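Cysteine synthase (Fusobacterium nucleatum subsp. nucleatum strain ATCC 25586, PDB 5XEM) is a pyridoxal 5'-phosphate-dependent, hydrogen sulfide-producing enzyme, captured here with a Schiff base of L-lanthionine and the cofactor, and probably forms L-cysteine from O-acetyl-L-serine and sulfide. Local coordinates at residues A[183-188]-A[201-206]; A[210-215]-A[225-230]; A[245-250]-A[271-276]. All coordinates share one frame; numbering follows the deposited sequence.

The three contacts follow one another along the chain, without interleaving, and their centres lie about 13 to 15 Å apart. Strand 200-206 connects them. In interaction 1 it receives helix 183-195 on one face. The Glu205 carboxylate then holds the start of helix 211-214 in interaction 2, through Leu212 N and Ser213 OG. Backbone bonds from Pro203 and Glu205 to Leu245 pair the strand with the edge strand 245-247 of interaction 3. Met225 of interaction 2 in turn packs against Ala273 and Thr274 of interaction 3. Interactions 1 and 2 contribute directly to the active site, the first binding phosphate and the second the distal half of lanthionine; the Ala273 side chain of interaction 3 lies about 8 Å from the cofactor.

Interaction 1 (A[183-188]-A[201-206]); sequences GSFSGT and TFPVEP. With PLP (pyridoxal-5'-phosphate), chain D.
Phe185 lays its ring over Pro203 and thereby packs helix 183-195 against strand 200-206, the second and third elements of a beta-alpha-beta crossover that begins with strand 174-178. The short segments run nearly antiparallel with their axes 8.8 Å apart, as expected where a helix returns the chain between two parallel strands of the Rossmann-like sheet.

The contact is apolar and is carried by this single aromatic side chain. With CG anti to the backbone N (chi1 166°), the ring extends from the helix to the strand. Pro203 CB sits 3.9 Å from the centroid of the Phe185 ring, only 8° off its normal, which makes a CH-pi contact over the face. Pro203 CD reaches the far end of the same ring, 3.7 Å from Phe185 CZ. Thr201 comes from another direction: its carbonyl carbon lies at the ring edge, 3.7 Å from Phe185 CE1. The Thr201 hydroxyl is hydrogen-bonded to Lys193, further along the helix.

The N-terminal end of the helix, meanwhile, serves the cofactor: Ser184 grips one phosphate oxygen of pyridoxal phosphate twice, its backbone N donating to O1P at 2.9 Å and its OG at 2.8 Å. Gly180 and Gly182 add further backbone amides to the cofactor, so the phosphate rests at the helix N-terminus, where the helix dipole would probably stabilise its charge.

The Ser184 carbonyl in turn accepts two hydrogen bonds from Thr188, one turn further along the helix. Thr188 N donates to Ser184 O at 3.2 Å, whereas Thr188 OG1 donates to that oxygen at 2.7 Å, tilted 16° from the carbonyl plane.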
loop_
_atom_site.group_PDB
_atom_site.type_symbol
_atom_site.label_atom_id
_atom_site.label_comp_id
_atom_site.label_asym_id
_atom_site.label_seq_id
_atom_site.Cartn_x
_atom_site.Cartn_y
_atom_site.Cartn_z
ATOM N N GLY A 183 18.598 12.571 -2.006
ATOM C CA GLY A 183 19.266 11.348 -1.577
ATOM C C GLY A 183 18.966 10.156 -2.423
ATOM O O GLY A 183 19.877 9.377 -2.745
ATOM N N SER A 184 17.704 9.944 -2.771
ATOM C CA SER A 184 17.385 8.794 -3.625
ATOM C C SER A 184 18.046 8.952 -4.993
ATOM O O SER A 184 18.626 7.978 -5.516
ATOM C CB SER A 184 15.871 8.537 -3.744
ATOM O OG SER A 184 15.213 9.691 -4.196
ATOM N N PHE A 185 17.963 10.149 -5.584
ATOM C CA PHE A 185 18.676 10.382 -6.835
ATOM C C PHE A 185 20.178 10.101 -6.686
ATOM O O PHE A 185 20.792 9.378 -7.512
ATOM C CB PHE A 185 18.505 11.826 -7.339
ATOM C CG PHE A 185 19.483 12.162 -8.430
ATOM C CD1 PHE A 185 19.322 11.612 -9.697
ATOM C CD2 PHE A 185 20.589 12.935 -8.175
ATOM C CE1 PHE A 185 20.249 11.840 -10.688
ATOM C CE2 PHE A 185 21.529 13.188 -9.180
ATOM C CZ PHE A 185 21.348 12.630 -10.429
ATOM N N SER A 186 20.777 10.729 -5.679
ATOM C CA SER A 186 22.246 10.795 -5.626
ATOM C C SER A 186 22.848 9.441 -5.239
ATOM O O SER A 186 23.842 9.035 -5.799
ATOM C CB SER A 186 22.706 11.902 -4.687
ATOM O OG SER A 186 22.132 13.156 -5.083
ATOM N N GLY A 187 22.219 8.724 -4.306
ATOM C CA GLY A 187 22.725 7.430 -3.911
ATOM C C GLY A 187 22.543 6.380 -4.992
ATOM O O GLY A 187 23.446 5.584 -5.270
ATOM N N THR A 188 21.374 6.373 -5.635
ATOM C CA THR A 188 21.124 5.406 -6.678
ATOM C C THR A 188 22.016 5.693 -7.893
ATOM O O THR A 188 22.625 4.763 -8.432
ATOM C CB THR A 188 19.657 5.397 -7.100
ATOM O OG1 THR A 188 18.829 5.322 -5.922
ATOM C CG2 THR A 188 19.367 4.206 -8.034
ATOM N N THR A 201 21.970 9.838 -15.787
ATOM C CA THR A 201 21.179 9.952 -14.554
ATOM C C THR A 201 20.683 11.391 -14.372
ATOM O O THR A 201 21.504 12.341 -14.431
ATOM C CB THR A 201 21.998 9.492 -13.329
ATOM O OG1 THR A 201 23.179 10.306 -13.183
ATOM C CG2 THR A 201 22.417 8.019 -13.462
ATOM N N PHE A 202 19.361 11.551 -14.186
ATOM C CA PHE A 202 18.748 12.870 -14.136
ATOM C C PHE A 202 17.839 13.044 -12.912
ATOM O O PHE A 202 16.922 12.237 -12.738
ATOM C CB PHE A 202 17.887 13.127 -15.367
ATOM C CG PHE A 202 18.603 12.938 -16.684
ATOM C CD1 PHE A 202 18.610 11.705 -17.309
ATOM C CD2 PHE A 202 19.224 14.012 -17.310
ATOM C CE1 PHE A 202 19.259 11.531 -18.518
ATOM C CE2 PHE A 202 19.871 13.840 -18.532
ATOM C CZ PHE A 202 19.877 12.609 -19.139
ATOM N N PRO A 203 18.072 14.113 -12.119
ATOM C CA PRO A 203 17.138 14.546 -11.105
ATOM C C PRO A 203 16.009 15.363 -11.724
ATOM O O PRO A 203 16.207 15.994 -12.793
ATOM C CB PRO A 203 18.011 15.410 -10.198
ATOM C CG PRO A 203 18.947 16.082 -11.146
ATOM C CD PRO A 203 19.181 15.084 -12.248
ATOM N N VAL A 204 14.837 15.361 -11.069
ATOM C CA VAL A 204 13.721 16.184 -11.465
ATOM C C VAL A 204 13.395 17.107 -10.294
ATOM O O VAL A 204 13.448 16.692 -9.134
ATOM C CB VAL A 204 12.454 15.355 -11.823
ATOM C CG1 VAL A 204 11.390 16.288 -12.405
ATOM C CG2 VAL A 204 12.783 14.176 -12.754
ATOM N N GLU A 205 13.096 18.359 -10.598
ATOM C CA GLU A 205 12.630 19.312 -9.586
ATOM C C GLU A 205 11.343 19.973 -10.060
ATOM O O GLU A 205 10.978 19.870 -11.240
ATOM C CB GLU A 205 13.745 20.333 -9.280
ATOM C CG GLU A 205 14.013 21.344 -10.378
ATOM C CD GLU A 205 15.134 22.319 -10.035
ATOM O OE1 GLU A 205 15.624 22.295 -8.880
ATOM O OE2 GLU A 205 15.514 23.114 -10.924
ATOM N N PRO A 206 10.601 20.617 -9.148
ATOM C CA PRO A 206 9.380 21.277 -9.591
ATOM C C PRO A 206 9.702 22.466 -10.498
ATOM O O PRO A 206 10.565 23.293 -10.150
ATOM C CB PRO A 206 8.748 21.766 -8.282
ATOM C CG PRO A 206 9.371 20.952 -7.226
ATOM C CD PRO A 206 10.749 20.658 -7.692
HETATM N N1 PLP D . 8.610 12.126 -3.639
HETATM C C2 PLP D . 8.041 12.031 -2.427
HETATM C C2A PLP D . 6.581 11.591 -2.304
HETATM C C3 PLP D . 8.775 12.306 -1.259
HETATM O O3 PLP D . 8.182 12.186 -0.044
HETATM C C4 PLP D . 10.107 12.700 -1.353
HETATM C C4A PLP D . 10.935 13.013 -0.118
HETATM C C5 PLP D . 10.669 12.785 -2.634
HETATM C C6 PLP D . 9.892 12.482 -3.750
HETATM C C5A PLP D . 12.109 13.188 -2.868
HETATM O O4P PLP D . 13.011 12.110 -2.431
HETATM P P PLP D . 14.516 12.388 -1.887
HETATM O O1P PLP D . 15.215 11.149 -1.788
HETATM O O2P PLP D . 14.311 13.092 -0.636
HETATM O O3P PLP D . 15.074 13.347 -2.879
#

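Interaction 2 (A[210-215]-A[225-230]); sequences PLLSKG and MGMSIG. With 85F ((2R)-2-azanyl-3-[(2R)-2-azanyl-3-oxidanyl-3-oxidanylidene-propyl]sulfanyl-propanoic acid), chain C.
Met227 points its side chain at the short helix 211-214 and meets two consecutive leucines, Leu211 and Leu212. All of this contact is apolar. Leu211 offers its CD2 branch, which ends 3.8 Å from Met227 CB, near the base of the methionine. Leu212 reaches further out along the same chain, with CD2 at 4.0 Å from Met227 SD and CD1 at 4.1 Å from Met227 CE. Met227 is extended beyond CG (chi2 173°, chi3 -176°), and each leucine crosses it at about a right angle, so that the two helix residues cover successive portions of one straight side chain. Ile232 and Tyr236 also pack against Leu212.

No hydrogen bond crosses between the two segments; polar groups of 225-228 turn instead to the ligand, the lanthionine moiety joined to the cofactor as a Schiff base. Its distal amino group NZ2 donates to Gly226 O at 2.9 Å and, weakly, to Met225 O. The distal carboxylate is shared between two donors of one residue: Ser228 N reaches OH2 at 2.9 Å in a nearly straight bond (166°), and Ser228 OG gives its proton to OH1 at 2.7 Å. The Ser228 hydroxyl is bonded to Met124 N as well, which would restrict its rotation.

Carbonyl oxygens thus receive the amino group, while an amide and a hydroxyl receive the carboxylate. This complementarity suits a zwitterionic amino acid, consistent with a site for the second amino acid of a beta-replacement reaction, and it is set on a loop whose Met227 packs, through apolar contact alone, against helix 211-214.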
loop_
_atom_site.group_PDB
_atom_site.type_symbol
_atom_site.label_atom_id
_atom_site.label_comp_id
_atom_site.label_asym_id
_atom_site.label_seq_id
_atom_site.Cartn_x
_atom_site.Cartn_y
_atom_site.Cartn_z
ATOM N N PRO A 210 12.404 26.008 -9.111
ATOM C CA PRO A 210 13.521 25.539 -9.888
ATOM C C PRO A 210 14.862 25.954 -9.295
ATOM O O PRO A 210 15.659 26.663 -9.957
ATOM C CB PRO A 210 13.261 26.204 -11.214
ATOM C CG PRO A 210 12.770 27.545 -10.823
ATOM C CD PRO A 210 11.921 27.307 -9.623
ATOM N N LEU A 211 15.143 25.457 -8.093
ATOM C CA LEU A 211 16.344 25.857 -7.378
ATOM C C LEU A 211 17.617 25.469 -8.127
ATOM O O LEU A 211 18.537 26.303 -8.255
ATOM C CB LEU A 211 16.374 25.308 -5.937
ATOM C CG LEU A 211 17.597 25.681 -5.103
ATOM C CD1 LEU A 211 17.777 27.190 -5.077
ATOM C CD2 LEU A 211 17.499 25.121 -3.675
ATOM N N LEU A 212 17.684 24.224 -8.569
ATOM C CA LEU A 212 18.886 23.691 -9.215
ATOM C C LEU A 212 19.084 24.292 -10.593
ATOM O O LEU A 212 20.242 24.521 -11.024
ATOM C CB LEU A 212 18.812 22.161 -9.350
ATOM C CG LEU A 212 18.651 21.346 -8.045
ATOM C CD1 LEU A 212 18.604 19.850 -8.345
ATOM C CD2 LEU A 212 19.780 21.659 -7.083
ATOM N N SER A 213 17.989 24.536 -11.305
ATOM C CA SER A 213 18.075 24.907 -12.716
ATOM C C SER A 213 18.089 26.417 -12.895
ATOM O O SER A 213 18.697 26.898 -13.834
ATOM C CB SER A 213 16.958 24.261 -13.551
ATOM O OG SER A 213 15.660 24.623 -13.097
ATOM N N LYS A 214 17.440 27.156 -11.997
ATOM C CA LYS A 214 17.384 28.628 -12.103
ATOM C C LYS A 214 17.769 29.414 -10.880
ATOM O O LYS A 214 17.806 30.638 -10.949
ATOM C CB LYS A 214 16.002 29.079 -12.568
ATOM C CG LYS A 214 15.583 28.489 -13.906
ATOM C CD LYS A 214 14.261 29.073 -14.366
ATOM C CE LYS A 214 13.916 28.681 -15.794
ATOM N NZ LYS A 214 13.067 29.757 -16.386
ATOM N N GLY A 215 18.020 28.754 -9.751
ATOM C CA GLY A 215 18.597 29.401 -8.586
ATOM C C GLY A 215 17.582 30.152 -7.733
ATOM O O GLY A 215 17.964 31.049 -6.975
ATOM N N MET A 225 8.636 16.654 -3.269
ATOM C CA MET A 225 9.748 17.197 -4.073
ATOM C C MET A 225 9.980 18.674 -3.695
ATOM O O MET A 225 9.234 19.254 -2.901
ATOM C CB MET A 225 9.463 17.022 -5.555
ATOM C CG MET A 225 9.867 15.657 -6.084
ATOM S SD MET A 225 9.315 15.295 -7.755
ATOM C CE MET A 225 10.091 16.685 -8.633
ATOM N N GLY A 226 11.024 19.263 -4.253
ATOM C CA GLY A 226 11.376 20.640 -3.998
ATOM C C GLY A 226 12.334 20.740 -2.828
ATOM O O GLY A 226 12.408 19.846 -1.994
ATOM N N MET A 227 13.038 21.856 -2.766
ATOM C CA MET A 227 14.090 22.092 -1.770
ATOM C C MET A 227 13.786 23.378 -1.041
ATOM O O MET A 227 13.953 24.450 -1.610
ATOM C CB MET A 227 15.413 22.213 -2.500
ATOM C CG MET A 227 15.912 20.851 -2.952
ATOM S SD MET A 227 17.381 20.952 -4.002
ATOM C CE MET A 227 17.604 19.235 -4.448
ATOM N N SER A 228 13.315 23.272 0.201
ATOM C CA SER A 228 12.867 24.449 0.959
ATOM C C SER A 228 13.518 24.632 2.328
ATOM O O SER A 228 12.956 25.324 3.214
ATOM C CB SER A 228 11.338 24.468 1.083
ATOM O OG SER A 228 10.801 23.395 1.843
ATOM N N ILE A 229 14.680 24.032 2.525
ATOM C CA ILE A 229 15.409 24.215 3.805
ATOM C C ILE A 229 16.312 25.454 3.806
ATOM O O ILE A 229 16.963 25.722 4.813
ATOM C CB ILE A 229 16.243 22.971 4.245
ATOM C CG1 ILE A 229 17.487 22.770 3.359
ATOM C CG2 ILE A 229 15.354 21.742 4.271
ATOM C CD1 ILE A 229 18.467 21.715 3.863
ATOM N N GLY A 230 16.373 26.188 2.696
ATOM C CA GLY A 230 17.198 27.410 2.614
ATOM C C GLY A 230 18.495 27.218 1.860
ATOM O O GLY A 230 19.433 28.017 1.996
HETATM N N 85F C . 10.271 13.611 0.862
HETATM C CA 85F C . 10.967 14.035 2.095
HETATM C CB 85F C . 11.160 15.568 2.104
HETATM S SG 85F C . 12.353 16.155 0.926
HETATM C CD 85F C . 12.503 17.935 1.198
HETATM C CE 85F C . 11.195 18.740 0.976
HETATM N NZ2 85F C . 10.563 18.411 -0.308
HETATM C CZ1 85F C . 11.571 20.247 0.976
HETATM O OH1 85F C . 10.650 21.040 0.619
HETATM O OH2 85F C . 12.732 20.621 1.303
HETATM C C 85F C . 10.205 13.606 3.330
HETATM O OXT 85F C . 9.443 12.634 3.212
HETATM O O 85F C . 10.431 14.231 4.396
#

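Interaction 3 (A[245-250]-A[271-276]); sequences LVCEDD and TGATFK. With CA (calcium ion), chain J.
Ala273 is the first residue of 271-276 to meet the opposing segment, and it does so at Cys247. Its methyl CB lies 3.9 Å from Cys247 CB, while the thiol reaches past it to the helix backbone, bringing Cys247 SG within 3.6 Å of Ala273 CA. The Ala273 carbonyl is also close, its O being 3.6 Å from Cys247 CB. Such a near approach of strand and helix, with the CA atoms of Cys247 and Ala273 5.5 Å apart, is possible because both side chains are small. Ala252 of helix 249-263 touches both of them.

Thr274 follows on the side turned from the strand, its hydroxyl bonded to the carbonyl of Ser270, the residue whose own hydroxyl binds the cofactor. Helix 269-284 here covers one face of the mixed sheet of this fold type II PLP enzyme: Cys247 belongs to the edge strand 245-247, paired through its backbone with Glu205 and Ala207, and Phe275 carries the packing across to Ile32 and Val34 of strand 31-36.

Lys276, a turn after Ala273, adds a second contact to the same sulfur. A chi1 of 166° swings its CG away from the backbone N and to within 3.7 Å of Cys247 SG; the chain then bends at chi2 (63°), and NZ leaves the strand for a salt bridge with Asp280. Bound 2-(2-methoxyethoxy)ethanol, probably from the crystallisation liquor, lies beside this lysine. Beyond Cys247 the opposing segment turns at Glu248, the N-cap of helix 249-263. In the first turn of that helix Asp250 holds a calcium ion with both carboxylate oxygens, OD1 and OD2 each 2.6 Å from the metal, and two waters add to its coordination.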
loop_
_atom_site.group_PDB
_atom_site.type_symbol
_atom_site.label_atom_id
_atom_site.label_comp_id
_atom_site.label_asym_id
_atom_site.label_seq_id
_atom_site.Cartn_x
_atom_site.Cartn_y
_atom_site.Cartn_z
ATOM N N LEU A 245 15.975 18.072 -14.913
ATOM C CA LEU A 245 14.668 18.025 -15.543
ATOM C C LEU A 245 13.665 18.656 -14.585
ATOM O O LEU A 245 13.905 18.716 -13.374
ATOM C CB LEU A 245 14.269 16.593 -15.871
ATOM C CG LEU A 245 15.307 15.774 -16.662
ATOM C CD1 LEU A 245 14.808 14.353 -16.885
ATOM C CD2 LEU A 245 15.643 16.460 -17.980
ATOM N N VAL A 246 12.576 19.146 -15.155
ATOM C CA VAL A 246 11.526 19.765 -14.391
ATOM C C VAL A 246 10.146 19.272 -14.786
ATOM O O VAL A 246 9.961 18.689 -15.856
ATOM C CB VAL A 246 11.563 21.300 -14.526
ATOM C CG1 VAL A 246 12.935 21.829 -14.134
ATOM C CG2 VAL A 246 11.159 21.740 -15.947
ATOM N N CYS A 247 9.170 19.557 -13.921
ATOM C CA CYS A 247 7.772 19.302 -14.218
ATOM C C CYS A 247 6.885 20.350 -13.559
ATOM O O CYS A 247 7.064 20.691 -12.398
ATOM C CB CYS A 247 7.368 17.916 -13.743
ATOM S SG CYS A 247 5.725 17.404 -14.298
ATOM N N GLU A 248 5.940 20.874 -14.326
ATOM C CA GLU A 248 4.906 21.772 -13.808
ATOM C C GLU A 248 3.878 21.012 -12.957
ATOM O O GLU A 248 3.648 19.828 -13.147
ATOM C CB GLU A 248 4.209 22.520 -14.958
ATOM C CG GLU A 248 5.147 23.398 -15.807
ATOM C CD GLU A 248 5.441 24.774 -15.197
ATOM O OE1 GLU A 248 4.948 25.099 -14.097
ATOM O OE2 GLU A 248 6.169 25.559 -15.845
ATOM N N ASP A 249 3.270 21.716 -12.025
ATOM C CA ASP A 249 2.272 21.118 -11.133
ATOM C C ASP A 249 1.157 20.425 -11.917
ATOM O O ASP A 249 0.831 19.284 -11.634
ATOM C CB ASP A 249 1.644 22.193 -10.262
ATOM C CG ASP A 249 2.598 22.799 -9.238
ATOM O OD1 ASP A 249 3.691 22.209 -8.965
ATOM O OD2 ASP A 249 2.237 23.854 -8.683
ATOM N N ASP A 250 0.561 21.121 -12.897
ATOM C CA ASP A 250 -0.589 20.564 -13.615
ATOM C C ASP A 250 -0.227 19.291 -14.362
ATOM O O ASP A 250 -0.977 18.315 -14.331
ATOM C CB ASP A 250 -1.319 21.624 -14.523
ATOM C CG ASP A 250 -0.399 22.336 -15.572
ATOM O OD1 ASP A 250 0.839 22.099 -15.596
ATOM O OD2 ASP A 250 -0.933 23.138 -16.382
ATOM N N THR A 271 5.524 10.944 -8.443
ATOM C CA THR A 271 5.650 9.909 -9.458
ATOM C C THR A 271 5.114 10.435 -10.798
ATOM O O THR A 271 5.725 10.174 -11.834
ATOM C CB THR A 271 4.884 8.615 -9.075
ATOM O OG1 THR A 271 5.480 8.052 -7.886
ATOM C CG2 THR A 271 4.899 7.612 -10.205
ATOM N N GLY A 272 3.999 11.159 -10.760
ATOM C CA GLY A 272 3.490 11.820 -11.965
ATOM C C GLY A 272 4.505 12.796 -12.539
ATOM O O GLY A 272 4.736 12.816 -13.744
ATOM N N ALA A 273 5.126 13.571 -11.671
ATOM C CA ALA A 273 6.148 14.556 -12.087
ATOM C C ALA A 273 7.358 13.901 -12.732
ATOM O O ALA A 273 7.797 14.312 -13.830
ATOM C CB ALA A 273 6.549 15.404 -10.892
ATOM N N THR A 274 7.894 12.870 -12.064
ATOM C CA THR A 274 9.088 12.165 -12.512
ATOM C C THR A 274 8.832 11.384 -13.798
ATOM O O THR A 274 9.649 11.407 -14.743
ATOM C CB THR A 274 9.622 11.238 -11.396
ATOM O OG1 THR A 274 9.818 12.020 -10.220
ATOM C CG2 THR A 274 10.922 10.556 -11.798
ATOM N N PHE A 275 7.659 10.762 -13.862
ATOM C CA PHE A 275 7.265 10.020 -15.028
ATOM C C PHE A 275 7.042 10.969 -16.208
ATOM O O PHE A 275 7.428 10.668 -17.318
ATOM C CB PHE A 275 5.998 9.190 -14.783
ATOM C CG PHE A 275 5.706 8.240 -15.887
ATOM C CD1 PHE A 275 6.404 7.050 -15.981
ATOM C CD2 PHE A 275 4.775 8.553 -16.863
ATOM C CE1 PHE A 275 6.154 6.181 -17.015
ATOM C CE2 PHE A 275 4.525 7.685 -17.915
ATOM C CZ PHE A 275 5.217 6.496 -17.985
ATOM N N LYS A 276 6.449 12.123 -15.964
ATOM C CA LYS A 276 6.224 13.096 -17.039
ATOM C C LYS A 276 7.566 13.592 -17.591
ATOM O O LYS A 276 7.757 13.686 -18.810
ATOM C CB LYS A 276 5.355 14.246 -16.526
ATOM C CG LYS A 276 5.320 15.470 -17.417
ATOM C CD LYS A 276 4.719 15.209 -18.783
ATOM C CE LYS A 276 4.634 16.532 -19.543
ATOM N NZ LYS A 276 4.698 16.287 -21.010
HETATM CA CA CA J . 1.288 23.704 -17.557
HETATM O O HOH W 1 0.087 21.777 -19.135
HETATM O O HOH W 2 2.989 22.590 -18.644
#